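Local coordinates for protein amine Dehydrogenase (Pseudomonas putida, PDB 1JMX) that carries two covalently bound c-type hemes as the alpha subunit of a quinohemoprotein amine dehydrogenase and probably passes on electrons drawn from amine substrates, at residues E90-D93 and T94-E98; R102-G106 and A107-L111; R140-W144 and L145-L149; Q150-V153 and P154-K158. One frame throughout, in Å; residues are numbered along the deposited sequence.

Contact 1 (E90-D93 and T94-E98)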
loop_
_atom_site.group_PDB
_atom_site.type_symbol
_atom_site.label_atom_id
_atom_site.label_comp_id
_atom_site.label_asym_id
_atom_site.label_seq_id
_atom_site.Cartn_x
_atom_site.Cartn_y
_atom_site.Cartn_z
ATOM N N GLU A 90 9.140 -9.483 4.199
ATOM C CA GLU A 90 10.085 -8.839 5.103
ATOM C C GLU A 90 10.131 -9.415 6.506
ATOM O O GLU A 90 9.113 -9.831 7.056
ATOM C CB GLU A 90 9.818 -7.339 5.176
ATOM C CG GLU A 90 9.942 -6.639 3.853
ATOM C CD GLU A 90 9.956 -5.147 4.004
ATOM O OE1 GLU A 90 8.983 -4.605 4.555
ATOM O OE2 GLU A 90 10.943 -4.521 3.585
ATOM N N GLN A 91 11.333 -9.421 7.073
ATOM C CA GLN A 91 11.554 -9.919 8.425
ATOM C C GLN A 91 12.288 -8.904 9.306
ATOM O O GLN A 91 13.508 -8.959 9.452
ATOM C CB GLN A 91 12.314 -11.259 8.408
ATOM C CG GLN A 91 11.451 -12.491 8.070
ATOM C CD GLN A 91 10.192 -12.637 8.956
ATOM O OE1 GLN A 91 10.251 -12.591 10.203
ATOM N NE2 GLN A 91 9.046 -12.833 8.304
ATOM N N PHE A 92 11.533 -7.949 9.840
ATOM C CA PHE A 92 12.061 -6.923 10.739
ATOM C C PHE A 92 11.355 -7.139 12.072
ATOM O O PHE A 92 10.376 -7.888 12.140
ATOM C CB PHE A 92 11.718 -5.510 10.239
ATOM C CG PHE A 92 12.483 -5.081 9.024
ATOM C CD1 PHE A 92 13.766 -4.570 9.143
ATOM C CD2 PHE A 92 11.909 -5.160 7.764
ATOM C CE1 PHE A 92 14.472 -4.137 8.019
ATOM C CE2 PHE A 92 12.599 -4.732 6.633
ATOM C CZ PHE A 92 13.887 -4.218 6.759
ATOM N N ASP A 93 11.834 -6.480 13.123
ATOM C CA ASP A 93 11.211 -6.591 14.439
ATOM C C ASP A 93 9.807 -5.972 14.389
ATOM O O ASP A 93 9.533 -5.136 13.532
ATOM C CB ASP A 93 12.087 -5.918 15.505
ATOM C CG ASP A 93 12.415 -4.473 15.176
ATOM O OD1 ASP A 93 13.063 -4.230 14.134
ATOM O OD2 ASP A 93 12.031 -3.585 15.967
ATOM N N THR A 94 8.927 -6.366 15.308
ATOM C CA THR A 94 7.548 -5.871 15.312
ATOM C C THR A 94 7.410 -4.362 15.454
ATOM O O THR A 94 6.576 -3.755 14.792
ATOM C CB THR A 94 6.660 -6.559 16.385
ATOM O OG1 THR A 94 7.187 -6.305 17.692
ATOM C CG2 THR A 94 6.596 -8.056 16.155
ATOM N N GLN A 95 8.241 -3.752 16.290
ATOM C CA GLN A 95 8.164 -2.312 16.492
ATOM C C GLN A 95 8.375 -1.546 15.189
ATOM O O GLN A 95 7.608 -0.648 14.865
ATOM C CB GLN A 95 9.170 -1.862 17.537
ATOM C CG GLN A 95 9.067 -0.407 17.869
ATOM C CD GLN A 95 10.231 0.057 18.689
ATOM O OE1 GLN A 95 10.061 0.476 19.829
ATOM N NE2 GLN A 95 11.435 -0.025 18.123
ATOM N N LEU A 96 9.394 -1.931 14.433
ATOM C CA LEU A 96 9.691 -1.286 13.160
ATOM C C LEU A 96 8.610 -1.614 12.130
ATOM O O LEU A 96 8.258 -0.776 11.310
ATOM C CB LEU A 96 11.076 -1.734 12.652
ATOM C CG LEU A 96 11.774 -1.023 11.479
ATOM C CD1 LEU A 96 11.189 -1.428 10.132
ATOM C CD2 LEU A 96 11.701 0.480 11.675
ATOM N N SER A 97 8.087 -2.835 12.172
ATOM C CA SER A 97 7.049 -3.259 11.222
ATOM C C SER A 97 5.729 -2.527 11.385
ATOM O O SER A 97 5.158 -2.059 10.413
ATOM C CB SER A 97 6.790 -4.766 11.337
ATOM O OG SER A 97 7.994 -5.496 11.187
ATOM N N GLU A 98 5.236 -2.459 12.616
ATOM C CA GLU A 98 3.972 -1.796 12.904
ATOM C C GLU A 98 4.060 -0.293 12.747
ATOM O O GLU A 98 3.170 0.333 12.184
ATOM C CB GLU A 98 3.518 -2.115 14.320
ATOM C CG GLU A 98 3.273 -3.576 14.536
ATOM C CD GLU A 98 2.865 -3.901 15.950
ATOM O OE1 GLU A 98 3.262 -3.164 16.884
ATOM O OE2 GLU A 98 2.158 -4.916 16.123
HETATM O O HOH W 1 8.649 -7.732 8.762
HETATM O O HOH W 2 10.550 -4.586 18.290
#
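The backbone oxygen Asp93 O is gripped twice by Ser97, four residues on. Ser97 OG donates to Asp93 O at 2.8 Å from above the carbonyl plane, 50° out of it, while Ser97 N comes to the same Asp93 O at 3.0 Å within that plane. The hydroxyl reaches back because OG stands beside its own backbone N (chi1 -54°), aimed down the first turn. One water also ties the approach to the helix: it accepts from Phe92 N and donates, in weak bonds, to Glu90 O and Ser97 OG.

Asp93 sits at the N-cap of the helix that begins at Thr94. With CG held between backbone N and carbonyl carbon (chi1 55°), the carboxylate folds over the first turn. Its OD2 takes a weak capping bond from Leu96 N at 3.5 Å, and a second water bridges OD2 to Gln95 N. The other oxygen, OD1, touches Leu96 CB and forms a salt bridge with Arg159 at the end of helix 144-159.

On the apolar side, Leu96 CD1 lies over one face of the Phe92 ring, 4.0 Å from Phe92 CG. Leu96 itself is buried, packed on Leu156 and Arg159, whereas Val78 and Tyr80 lie against Phe92.

The carboxylate thus has two tasks, meeting the Leu96 amide weakly and the Gln95 amide through a water, and pairing with Arg159, far along the chain. A negative charge here would suit the positive end of the helix dipole, and Arg159 probably helps to keep Asp93 ionised.

Contact 2 (R102-G106 and A107-L111). With HEC (heme c), chain E.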
loop_
_atom_site.group_PDB
_atom_site.type_symbol
_atom_site.label_atom_id
_atom_site.label_comp_id
_atom_site.label_asym_id
_atom_site.label_seq_id
_atom_site.Cartn_x
_atom_site.Cartn_y
_atom_site.Cartn_z
ATOM N N ARG A 102 4.223 -0.700 7.838
ATOM C CA ARG A 102 2.839 -1.077 7.571
ATOM C C ARG A 102 2.233 -0.374 6.356
ATOM O O ARG A 102 1.161 -0.736 5.892
ATOM C CB ARG A 102 1.967 -0.853 8.809
ATOM C CG ARG A 102 1.797 0.591 9.199
ATOM C CD ARG A 102 0.778 0.723 10.302
ATOM N NE ARG A 102 0.620 2.106 10.740
ATOM C CZ ARG A 102 -0.117 3.026 10.120
ATOM N NH1 ARG A 102 -0.782 2.731 9.012
ATOM N NH2 ARG A 102 -0.225 4.242 10.646
ATOM N N CYS A 103 2.949 0.612 5.836
ATOM C CA CYS A 103 2.515 1.376 4.674
ATOM C C CYS A 103 3.403 0.964 3.513
ATOM O O CYS A 103 2.942 0.368 2.540
ATOM C CB CYS A 103 2.690 2.860 4.971
ATOM S SG CYS A 103 1.308 3.563 5.851
ATOM N N HIS A 104 4.669 1.356 3.605
ATOM C CA HIS A 104 5.671 0.995 2.623
ATOM C C HIS A 104 6.543 -0.058 3.313
ATOM O O HIS A 104 6.317 -0.395 4.475
ATOM C CB HIS A 104 6.501 2.218 2.190
ATOM C CG HIS A 104 7.018 3.052 3.324
ATOM N ND1 HIS A 104 8.010 2.627 4.180
ATOM C CD2 HIS A 104 6.677 4.294 3.737
ATOM C CE1 HIS A 104 8.258 3.567 5.072
ATOM N NE2 HIS A 104 7.462 4.591 4.825
ATOM N N SER A 105 7.539 -0.566 2.605
ATOM C CA SER A 105 8.424 -1.586 3.153
ATOM C C SER A 105 9.307 -1.064 4.281
ATOM O O SER A 105 9.547 0.133 4.390
ATOM C CB SER A 105 9.321 -2.141 2.043
ATOM O OG SER A 105 10.292 -1.189 1.651
ATOM N N GLY A 106 9.769 -1.975 5.130
ATOM C CA GLY A 106 10.669 -1.614 6.205
ATOM C C GLY A 106 12.068 -1.447 5.629
ATOM O O GLY A 106 12.936 -0.873 6.274
ATOM N N ALA A 107 12.285 -1.966 4.418
ATOM C CA ALA A 107 13.576 -1.869 3.735
ATOM C C ALA A 107 13.872 -0.432 3.316
ATOM O O ALA A 107 15.029 -0.034 3.252
ATOM C CB ALA A 107 13.612 -2.780 2.525
ATOM N N ARG A 108 12.821 0.331 3.018
ATOM C CA ARG A 108 12.941 1.736 2.623
ATOM C C ARG A 108 13.571 2.528 3.776
ATOM O O ARG A 108 14.308 3.486 3.563
ATOM C CB ARG A 108 11.560 2.304 2.284
ATOM C CG ARG A 108 11.560 3.771 1.904
ATOM C CD ARG A 108 10.160 4.324 1.725
ATOM N NE ARG A 108 9.503 3.808 0.531
ATOM C CZ ARG A 108 8.350 4.265 0.054
ATOM N NH1 ARG A 108 7.721 5.253 0.667
ATOM N NH2 ARG A 108 7.814 3.724 -1.025
ATOM N N VAL A 109 13.293 2.085 4.994
ATOM C CA VAL A 109 13.810 2.696 6.206
ATOM C C VAL A 109 15.268 2.279 6.421
ATOM O O VAL A 109 16.129 3.121 6.664
ATOM C CB VAL A 109 12.974 2.247 7.429
ATOM C CG1 VAL A 109 13.528 2.838 8.709
ATOM C CG2 VAL A 109 11.521 2.630 7.241
ATOM N N ALA A 110 15.529 0.975 6.321
ATOM C CA ALA A 110 16.863 0.406 6.514
ATOM C C ALA A 110 17.883 0.809 5.448
ATOM O O ALA A 110 19.084 0.658 5.651
ATOM C CB ALA A 110 16.772 -1.107 6.612
ATOM N N LEU A 111 17.408 1.326 4.319
ATOM C CA LEU A 111 18.300 1.763 3.251
ATOM C C LEU A 111 18.695 3.232 3.401
ATOM O O LEU A 111 19.087 3.890 2.437
ATOM C CB LEU A 111 17.684 1.490 1.874
ATOM C CG LEU A 111 17.751 0.026 1.439
ATOM C CD1 LEU A 111 16.873 -0.207 0.234
ATOM C CD2 LEU A 111 19.194 -0.366 1.150
HETATM FE FE HEC E . 7.326 6.464 5.619
HETATM C CHA HEC E . 8.426 7.896 2.807
HETATM C CHB HEC E . 10.497 6.414 6.778
HETATM C CHC HEC E . 6.220 5.178 8.550
HETATM C CHD HEC E . 4.113 6.562 4.426
HETATM N NA HEC E . 9.075 7.007 4.932
HETATM C C1A HEC E . 9.361 7.582 3.737
HETATM C C2A HEC E . 10.766 7.834 3.584
HETATM C C3A HEC E . 11.349 7.400 4.700
HETATM C C4A HEC E . 10.296 6.901 5.541
HETATM C CMA HEC E . 12.832 7.446 5.026
HETATM C CAA HEC E . 11.418 8.485 2.384
HETATM C CBA HEC E . 11.927 9.828 2.905
HETATM C CGA HEC E . 12.610 10.728 1.907
HETATM O O1A HEC E . 12.734 10.400 0.739
HETATM O O2A HEC E . 13.019 11.795 2.311
HETATM N NB HEC E . 8.166 5.912 7.288
HETATM C C1B HEC E . 9.521 5.957 7.620
HETATM C C2B HEC E . 9.801 5.511 8.943
HETATM C C3B HEC E . 8.588 5.183 9.472
HETATM C C4B HEC E . 7.578 5.408 8.431
HETATM C CMB HEC E . 11.186 5.451 9.619
HETATM C CAB HEC E . 8.414 4.692 10.902
HETATM C CBB HEC E . 7.835 5.714 11.884
HETATM N NC HEC E . 5.550 5.951 6.320
HETATM C C1C HEC E . 5.272 5.421 7.561
HETATM C C2C HEC E . 3.874 5.153 7.724
HETATM C C3C HEC E . 3.280 5.517 6.585
HETATM C C4C HEC E . 4.318 6.038 5.702
HETATM C CMC HEC E . 3.227 4.558 8.978
HETATM C CAC HEC E . 1.819 5.254 6.296
HETATM C CBC HEC E . 0.761 6.271 6.681
HETATM N ND HEC E . 6.448 7.096 3.977
HETATM C C1D HEC E . 5.115 7.075 3.619
HETATM C C2D HEC E . 4.905 7.672 2.297
HETATM C C3D HEC E . 6.171 8.043 1.888
HETATM C C4D HEC E . 7.065 7.673 2.911
HETATM C CMD HEC E . 3.572 7.833 1.572
HETATM C CAD HEC E . 6.676 8.730 0.613
HETATM C CBD HEC E . 5.683 9.014 -0.464
HETATM C CGD HEC E . 5.675 7.923 -1.482
HETATM O O1D HEC E . 6.054 6.781 -1.137
HETATM O O2D HEC E . 5.291 8.190 -2.642
#
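His104 and Arg108 lie flat on one another, with ring and guanidinium planes 19° apart and centres separated by 4.3 Å. The arginine CD sits over the middle of the imidazole face, and His104 CB over the middle of the guanidinium. A bend in the arginine chain (chi3 -71°) folds the head back across the histidine, four residues earlier.

Both imidazole nitrogens are occupied. His104 NE2 binds the heme iron at 2.0 Å, and ND1 donates to Ser105 O at 2.9 Å, nearly straight at 168° and with the acceptor in the ring plane. This second-shell bond fixes the ring's rotation and would probably make the ligand more electron-rich. The guanidinium is equally well served: Arg108 NH1 donates to heme propionate O1D at 2.9 Å, while NE and NH2 go to the backbone oxygens of Pro494 and Leu493 at the C-terminus.

Ser105 OG caps the start of helix 107-110, accepting from Arg108 N at 3.3 Å, and it is also hydrogen-bonded to Pro494 O. Gly106 O takes Ala110 N at 3.2 Å and, weakly, Val109 N. The amides of Gly106 and Ala107 are met by the carboxylate of Glu90. Val109 places CG2 at the edge of the imidazole and CG1 3.6 Å from heme methyl CMB.

Cys103 SG is joined to heme CAC. With Cys100, also covalently attached, and the axial His104, it forms the CXXCH heme-attachment motif of c-type cytochromes; His126 binds the same iron.

Contact 3 (R140-W144 and L145-L149)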
loop_
_atom_site.group_PDB
_atom_site.type_symbol
_atom_site.label_atom_id
_atom_site.label_comp_id
_atom_site.label_asym_id
_atom_site.label_seq_id
_atom_site.Cartn_x
_atom_site.Cartn_y
_atom_site.Cartn_z
ATOM N N ARG A 140 -4.077 3.790 15.967
ATOM C CA ARG A 140 -5.216 4.223 16.794
ATOM C C ARG A 140 -5.313 3.459 18.125
ATOM O O ARG A 140 -6.101 3.807 19.001
ATOM C CB ARG A 140 -6.537 4.032 16.026
ATOM C CG ARG A 140 -7.018 2.575 15.980
ATOM C CD ARG A 140 -8.429 2.415 15.419
ATOM N NE ARG A 140 -8.456 2.651 13.986
ATOM C CZ ARG A 140 -8.674 1.729 13.049
ATOM N NH1 ARG A 140 -8.913 0.470 13.365
ATOM N NH2 ARG A 140 -8.554 2.067 11.773
ATOM N N ASP A 141 -4.549 2.380 18.240
ATOM C CA ASP A 141 -4.551 1.550 19.436
ATOM C C ASP A 141 -3.466 1.925 20.431
ATOM O O ASP A 141 -3.336 1.294 21.477
ATOM C CB ASP A 141 -4.394 0.076 19.049
ATOM C CG ASP A 141 -3.084 -0.219 18.320
ATOM O OD1 ASP A 141 -2.433 0.699 17.762
ATOM O OD2 ASP A 141 -2.704 -1.407 18.291
ATOM N N ARG A 142 -2.702 2.964 20.110
ATOM C CA ARG A 142 -1.607 3.398 20.965
ATOM C C ARG A 142 -1.354 4.902 20.817
ATOM O O ARG A 142 -1.949 5.553 19.962
ATOM C CB ARG A 142 -0.344 2.628 20.572
ATOM C CG ARG A 142 0.191 3.000 19.189
ATOM C CD ARG A 142 1.169 1.974 18.637
ATOM N NE ARG A 142 0.480 0.770 18.190
ATOM C CZ ARG A 142 1.076 -0.273 17.624
ATOM N NH1 ARG A 142 2.388 -0.273 17.433
ATOM N NH2 ARG A 142 0.353 -1.314 17.238
ATOM N N ASP A 143 -0.527 5.460 21.694
ATOM C CA ASP A 143 -0.168 6.873 21.604
ATOM C C ASP A 143 0.958 6.876 20.570
ATOM O O ASP A 143 2.137 6.810 20.918
ATOM C CB ASP A 143 0.346 7.389 22.950
ATOM C CG ASP A 143 -0.714 7.376 24.026
ATOM O OD1 ASP A 143 -1.906 7.541 23.697
ATOM O OD2 ASP A 143 -0.359 7.204 25.210
ATOM N N TRP A 144 0.575 6.910 19.300
ATOM C CA TRP A 144 1.527 6.856 18.201
ATOM C C TRP A 144 2.686 7.846 18.217
ATOM O O TRP A 144 3.840 7.438 18.123
ATOM C CB TRP A 144 0.800 6.924 16.856
ATOM C CG TRP A 144 1.647 6.422 15.738
ATOM C CD1 TRP A 144 1.755 5.133 15.316
ATOM C CD2 TRP A 144 2.573 7.182 14.953
ATOM N NE1 TRP A 144 2.699 5.037 14.328
ATOM C CE2 TRP A 144 3.219 6.280 14.084
ATOM C CE3 TRP A 144 2.922 8.538 14.902
ATOM C CZ2 TRP A 144 4.199 6.688 13.172
ATOM C CZ3 TRP A 144 3.894 8.944 13.994
ATOM C CH2 TRP A 144 4.521 8.022 13.142
ATOM N N LEU A 145 2.387 9.136 18.331
ATOM C CA LEU A 145 3.441 10.152 18.323
ATOM C C LEU A 145 4.491 9.993 19.443
ATOM O O LEU A 145 5.690 9.940 19.153
ATOM C CB LEU A 145 2.832 11.561 18.275
ATOM C CG LEU A 145 3.749 12.760 18.018
ATOM C CD1 LEU A 145 4.590 12.543 16.758
ATOM C CD2 LEU A 145 2.890 14.008 17.904
ATOM N N PRO A 146 4.064 9.895 20.722
ATOM C CA PRO A 146 5.007 9.730 21.843
ATOM C C PRO A 146 5.911 8.492 21.694
ATOM O O PRO A 146 7.115 8.549 21.951
ATOM C CB PRO A 146 4.073 9.584 23.041
ATOM C CG PRO A 146 2.942 10.468 22.670
ATOM C CD PRO A 146 2.696 10.093 21.233
ATOM N N ILE A 147 5.312 7.380 21.287
ATOM C CA ILE A 147 6.023 6.120 21.083
ATOM C C ILE A 147 7.046 6.272 19.953
ATOM O O ILE A 147 8.193 5.835 20.069
ATOM C CB ILE A 147 5.007 4.979 20.731
ATOM C CG1 ILE A 147 4.201 4.584 21.971
ATOM C CG2 ILE A 147 5.707 3.773 20.144
ATOM C CD1 ILE A 147 3.028 3.685 21.662
ATOM N N ALA A 148 6.631 6.916 18.868
ATOM C CA ALA A 148 7.499 7.108 17.713
ATOM C C ALA A 148 8.693 8.013 18.023
ATOM O O ALA A 148 9.805 7.753 17.574
ATOM C CB ALA A 148 6.694 7.654 16.541
ATOM N N LEU A 149 8.465 9.049 18.821
ATOM C CA LEU A 149 9.522 9.987 19.177
ATOM C C LEU A 149 10.424 9.494 20.304
ATOM O O LEU A 149 11.637 9.671 20.248
ATOM C CB LEU A 149 8.927 11.345 19.557
ATOM C CG LEU A 149 8.175 12.134 18.477
ATOM C CD1 LEU A 149 7.531 13.365 19.086
ATOM C CD2 LEU A 149 9.116 12.518 17.342
#
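Ala148 CB lies over the six-membered ring of Trp144 in a CH-pi contact, 4.0 Å from its centroid and 11° off the normal, within the first turn of helix 144-159. The indole reaches this position with CG anti to its backbone nitrogen (chi1 -161°). Trp144 belongs to the pocket of one heme c, and Val123 of helix 116-129 touches both Trp144 and Ala148.

Behind this pair, backbone bonds wind the turn: Ala148 N donates to Trp144 O at 2.9 Å, and Ile147 N to Asp143 O at 3.2 Å. Asp143, at the N-cap, centres an inverse gamma turn. Its side chain makes no capping bond; OD1 instead pairs with Arg185 of the neighbouring Amine Dehydrogenase chain, so the helix start also meets a subunit interface.

Further out, Arg142 packs its aliphatic chain across the end of Ile147, at about a right angle. Its guanidinium holds Asp141 side-on, and NH1 forms a salt bridge with Glu98. In the grip on Asp141, Arg142 NE meets OD1 at 2.9 Å from above the carboxylate plane, whereas Arg142 NH2 reaches the syn lone pair of Asp141 OD2 at 3.2 Å.

Contact 4 (Q150-V153 and P154-K158)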
loop_
_atom_site.group_PDB
_atom_site.type_symbol
_atom_site.label_atom_id
_atom_site.label_comp_id
_atom_site.label_asym_id
_atom_site.label_seq_id
_atom_site.Cartn_x
_atom_site.Cartn_y
_atom_site.Cartn_z
ATOM N N GLN A 150 9.830 8.867 21.313
ATOM C CA GLN A 150 10.584 8.385 22.465
ATOM C C GLN A 150 11.183 6.988 22.350
ATOM O O GLN A 150 12.246 6.728 22.904
ATOM C CB GLN A 150 9.733 8.480 23.728
ATOM C CG GLN A 150 9.433 9.905 24.157
ATOM C CD GLN A 150 8.326 9.982 25.191
ATOM O OE1 GLN A 150 7.407 10.793 25.071
ATOM N NE2 GLN A 150 8.400 9.125 26.211
ATOM N N GLN A 151 10.500 6.088 21.654
ATOM C CA GLN A 151 10.992 4.725 21.492
ATOM C C GLN A 151 11.645 4.483 20.143
ATOM O O GLN A 151 12.793 4.045 20.071
ATOM C CB GLN A 151 9.858 3.712 21.653
ATOM C CG GLN A 151 9.817 2.973 22.971
ATOM C CD GLN A 151 9.260 3.812 24.092
ATOM O OE1 GLN A 151 9.933 4.037 25.104
ATOM N NE2 GLN A 151 8.021 4.283 23.929
ATOM N N VAL A 152 10.907 4.787 19.081
ATOM C CA VAL A 152 11.366 4.555 17.715
ATOM C C VAL A 152 12.522 5.413 17.214
ATOM O O VAL A 152 13.484 4.878 16.665
ATOM C CB VAL A 152 10.187 4.621 16.709
ATOM C CG1 VAL A 152 10.654 4.219 15.310
ATOM C CG2 VAL A 152 9.040 3.715 17.171
ATOM N N VAL A 153 12.443 6.729 17.396
ATOM C CA VAL A 153 13.513 7.612 16.926
ATOM C C VAL A 153 14.895 7.196 17.457
ATOM O O VAL A 153 15.838 7.087 16.683
ATOM C CB VAL A 153 13.211 9.113 17.218
ATOM C CG1 VAL A 153 14.438 9.970 16.944
ATOM C CG2 VAL A 153 12.043 9.582 16.360
ATOM N N PRO A 154 15.025 6.952 18.779
ATOM C CA PRO A 154 16.301 6.544 19.382
ATOM C C PRO A 154 16.789 5.169 18.895
ATOM O O PRO A 154 17.987 4.910 18.851
ATOM C CB PRO A 154 15.971 6.504 20.871
ATOM C CG PRO A 154 14.906 7.521 21.008
ATOM C CD PRO A 154 14.033 7.223 19.835
ATOM N N ASP A 155 15.852 4.286 18.561
ATOM C CA ASP A 155 16.188 2.952 18.071
ATOM C C ASP A 155 16.687 3.083 16.635
ATOM O O ASP A 155 17.710 2.509 16.275
ATOM C CB ASP A 155 14.954 2.029 18.137
ATOM C CG ASP A 155 15.276 0.576 17.792
ATOM O OD1 ASP A 155 14.590 -0.006 16.916
ATOM O OD2 ASP A 155 16.206 0.006 18.411
ATOM N N LEU A 156 15.975 3.875 15.834
ATOM C CA LEU A 156 16.330 4.104 14.439
ATOM C C LEU A 156 17.715 4.734 14.346
ATOM O O LEU A 156 18.479 4.424 13.438
ATOM C CB LEU A 156 15.310 5.030 13.766
ATOM C CG LEU A 156 13.896 4.573 13.411
ATOM C CD1 LEU A 156 13.070 5.765 12.967
ATOM C CD2 LEU A 156 13.944 3.530 12.313
ATOM N N ALA A 157 18.028 5.617 15.292
ATOM C CA ALA A 157 19.315 6.299 15.321
ATOM C C ALA A 157 20.456 5.364 15.700
ATOM O O ALA A 157 21.580 5.524 15.240
ATOM C CB ALA A 157 19.264 7.476 16.277
ATOM N N LYS A 158 20.172 4.396 16.557
ATOM C CA LYS A 158 21.188 3.441 16.978
ATOM C C LYS A 158 21.432 2.368 15.904
ATOM O O LYS A 158 22.575 1.970 15.646
ATOM C CB LYS A 158 20.772 2.794 18.301
ATOM C CG LYS A 158 21.793 1.816 18.857
ATOM C CD LYS A 158 21.399 1.300 20.241
ATOM C CE LYS A 158 21.699 2.337 21.319
ATOM N NZ LYS A 158 21.544 1.781 22.709
#
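Apolar contact comes first from Val152 and Leu156, one turn apart on helix 144-159, whose side chains run side by side in the same direction. Val152 CG1 meets Leu156 CD1 at 3.7 Å; the valine branch that touches is the one anti to its backbone nitrogen (chi1 -174°). Leu156 belongs to the pocket of a heme c, and Leu96 of helix 94-100 and Trp119 of helix 116-129 pack against it. Val153 CB and Pro154 CD are 3.3 Å apart, brought together largely by the peptide link between the two residues. Trp119 and Val123 of helix 116-129 touch Val153.

The proline ring also rests on the preceding turn. Its CG lies 3.4 Å from Gln150 O, and its CD 3.4 Å from Gln151 O, so methylene groups face carbonyl oxygens there.

The hydrogen bonds belong to the backbone. Leu156 N to Val152 O is short and straight, 2.8 Å at 167°, and Ala157 N reaches Val153 O at 3.0 Å. Asp155 N is shared less well, giving weak bonds to Gln151 O and to Val152 O.

Since Pro154 N carries no hydrogen, it cannot bond to the turn before, and the helix kinks here, next to a wider pi-type turn at 150-152. From Leu156 N on, sound bonds four residues back return, so the disturbance is probably confined to about one turn, while Val152 and Leu156 keep one apolar edge together.

How the contacts relate
The four contacts follow in series along the chain, all within the heme-binding region of the alpha subunit and on one side of its centre. Contacts 1 and 2 lie closest, with centres about 9 Å apart, and Glu90 joins them, its carboxylate probably accepting from two amides of contact 2. Contacts 3 and 4 share helix 144-159, centres about 13 Å apart. This helix runs past helix 94-100: Gln95 and Leu96 of contact 1 pack on contact 4. Leu156 also meets Val109 of contact 2. They build part of the surroundings of the bis-histidine heme: contact 2 supplies one axial ligand, His104, contacts 3 and 4 add the pocket residues Trp144 and Leu156, and Leu96 lies in the next layer.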